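Local atomic coordinates of superoxide dismutase 1 (Perkinsus marinus, PDB entry 2CW2), a protein that probably disposes of superoxide radicals at an iron centre, converting them to hydrogen peroxide and molecular oxygen, as a member of the iron/manganese superoxide dismutase family. Residues 31-36 with 82-87. Numbering follows the deposited sequence.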
loop_
_atom_site.group_PDB
_atom_site.type_symbol
_atom_site.label_atom_id
_atom_site.label_comp_id
_atom_site.label_asym_id
_atom_site.label_seq_id
_atom_site.Cartn_x
_atom_site.Cartn_y
_atom_site.Cartn_z
ATOM N N GLY A 31 6.771 26.625 3.186
ATOM C CA GLY A 31 6.010 26.483 4.403
ATOM C C GLY A 31 4.557 26.548 3.992
ATOM O O GLY A 31 4.247 26.517 2.800
ATOM N N PRO A 32 3.666 26.663 4.961
ATOM C CA PRO A 32 4.030 26.805 6.373
ATOM C C PRO A 32 4.400 25.513 7.114
ATOM O O PRO A 32 5.028 25.605 8.168
ATOM C CB PRO A 32 2.745 27.367 6.981
ATOM C CG PRO A 32 1.682 26.732 6.175
ATOM C CD PRO A 32 2.209 26.697 4.763
ATOM N N PHE A 33 3.998 24.347 6.615
ATOM C CA PHE A 33 4.314 23.107 7.300
ATOM C C PHE A 33 5.742 22.715 6.962
ATOM O O PHE A 33 6.238 23.036 5.877
ATOM C CB PHE A 33 3.323 21.988 6.906
ATOM C CG PHE A 33 1.922 22.275 7.290
ATOM C CD1 PHE A 33 1.482 22.042 8.588
ATOM C CD2 PHE A 33 1.043 22.812 6.369
ATOM C CE1 PHE A 33 0.175 22.321 8.956
ATOM C CE2 PHE A 33 -0.273 23.102 6.729
ATOM C CZ PHE A 33 -0.708 22.849 8.028
ATOM N N GLN A 34 6.420 22.068 7.902
ATOM C CA GLN A 34 7.777 21.612 7.656
ATOM C C GLN A 34 7.920 20.141 7.967
ATOM O O GLN A 34 7.148 19.561 8.732
ATOM C CB GLN A 34 8.807 22.405 8.474
ATOM C CG GLN A 34 8.691 23.915 8.375
ATOM C CD GLN A 34 9.085 24.484 7.016
ATOM O OE1 GLN A 34 9.946 23.935 6.317
ATOM N NE2 GLN A 34 8.469 25.610 6.649
ATOM N N CYS A 35 8.932 19.547 7.370
ATOM C CA CYS A 35 9.242 18.142 7.608
ATOM C C CYS A 35 10.402 18.117 8.592
ATOM O O CYS A 35 11.534 18.463 8.227
ATOM C CB CYS A 35 9.629 17.491 6.276
ATOM S SG CYS A 35 10.053 15.743 6.397
ATOM N N PRO A 36 10.127 17.716 9.839
ATOM C CA PRO A 36 11.152 17.711 10.896
ATOM C C PRO A 36 12.279 16.762 10.522
ATOM O O PRO A 36 12.014 15.709 9.913
ATOM C CB PRO A 36 10.415 17.175 12.137
ATOM C CG PRO A 36 8.993 17.086 11.779
ATOM C CD PRO A 36 8.830 17.199 10.291
ATOM N N LYS A 82 -4.812 25.389 10.350
ATOM C CA LYS A 82 -4.998 24.228 11.217
ATOM C C LYS A 82 -3.721 23.432 11.468
ATOM O O LYS A 82 -2.882 23.261 10.579
ATOM C CB LYS A 82 -6.059 23.284 10.634
ATOM C CG LYS A 82 -7.438 23.903 10.514
ATOM C CD LYS A 82 -8.501 22.841 10.301
ATOM C CE LYS A 82 -9.912 23.423 10.446
ATOM N NZ LYS A 82 -10.966 22.454 9.952
ATOM N N THR A 83 -3.621 22.920 12.689
ATOM C CA THR A 83 -2.524 22.057 13.080
ATOM C C THR A 83 -2.776 20.745 12.370
ATOM O O THR A 83 -3.910 20.474 11.949
ATOM C CB THR A 83 -2.562 21.864 14.604
ATOM O OG1 THR A 83 -2.171 23.103 15.244
ATOM C CG2 THR A 83 -1.492 20.941 15.044
ATOM N N LEU A 84 -1.724 19.960 12.200
ATOM C CA LEU A 84 -1.867 18.633 11.607
ATOM C C LEU A 84 -2.978 17.865 12.308
ATOM O O LEU A 84 -3.816 17.247 11.662
ATOM C CB LEU A 84 -0.568 17.880 11.801
ATOM C CG LEU A 84 0.426 17.706 10.653
ATOM C CD1 LEU A 84 0.323 18.673 9.469
ATOM C CD2 LEU A 84 1.854 17.540 11.187
ATOM N N GLU A 85 -2.963 17.905 13.639
ATOM C CA GLU A 85 -3.953 17.216 14.468
ATOM C C GLU A 85 -5.371 17.698 14.196
ATOM O O GLU A 85 -6.313 16.908 14.214
ATOM C CB GLU A 85 -3.636 17.439 15.950
ATOM C CG GLU A 85 -2.587 16.496 16.515
ATOM C CD GLU A 85 -1.307 17.214 16.871
ATOM O OE1 GLU A 85 -1.002 18.230 16.203
ATOM O OE2 GLU A 85 -0.617 16.776 17.819
ATOM N N GLN A 86 -5.536 18.998 13.960
ATOM C CA GLN A 86 -6.882 19.505 13.649
ATOM C C GLN A 86 -7.346 19.028 12.276
ATOM O O GLN A 86 -8.538 18.768 12.062
ATOM C CB GLN A 86 -6.932 21.035 13.742
ATOM C CG GLN A 86 -6.871 21.541 15.173
ATOM C CD GLN A 86 -6.611 23.023 15.264
ATOM O OE1 GLN A 86 -5.873 23.583 14.450
ATOM N NE2 GLN A 86 -7.222 23.678 16.265
ATOM N N ILE A 87 -6.413 18.933 11.332
ATOM C CA ILE A 87 -6.767 18.429 10.009
ATOM C C ILE A 87 -7.109 16.930 10.094
ATOM O O ILE A 87 -8.037 16.426 9.431
ATOM C CB ILE A 87 -5.612 18.676 8.994
ATOM C CG1 ILE A 87 -5.283 20.180 8.891
ATOM C CG2 ILE A 87 -5.948 18.063 7.652
ATOM C CD1 ILE A 87 -4.005 20.503 8.068
#
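Phe33 carries the whole of its segment's share of this contact, presenting the CD1-CE1-CZ side of its ring to Lys82 and to the first turn of helix 84-90. The ring meets Lys82 edge-on: CZ lies 3.4 Å from the carbonyl O of Lys82, which sits close to the ring plane. Two methyls complete the tight part. Leu84 CD1 comes in obliquely, 3.7 Å from Phe33 CD1, as the two side chains run past one another in opposite senses. Ile87 CD1, from a side chain approaching from the opposite direction, also lies obliquely to the ring, 4.0 Å from Phe33 CZ. Phe33 CG stands anti to its carbonyl carbon (chi1 -63°), which projects the ring off the loop toward the helix. The Phe33 side chain also touches Leu69 of helix 51-73, and Leu84 and Ile87 rest on Val102 and Ala99 of helix 93-110.

No hydrogen bond crosses the contact. Its outer side is looser: the Lys82 side chain leads away, no nearer than 6.0 Å to segment 31-36, and exposed Gln86 turns back, OE1 accepting a nearly straight bond (172°) from Thr83 N. The arrangement joins the N-terminal loop to the second of two short helices, 77-81 and 84-90, connecting the long helices of the iron/manganese superoxide dismutase alpha-hairpin domain.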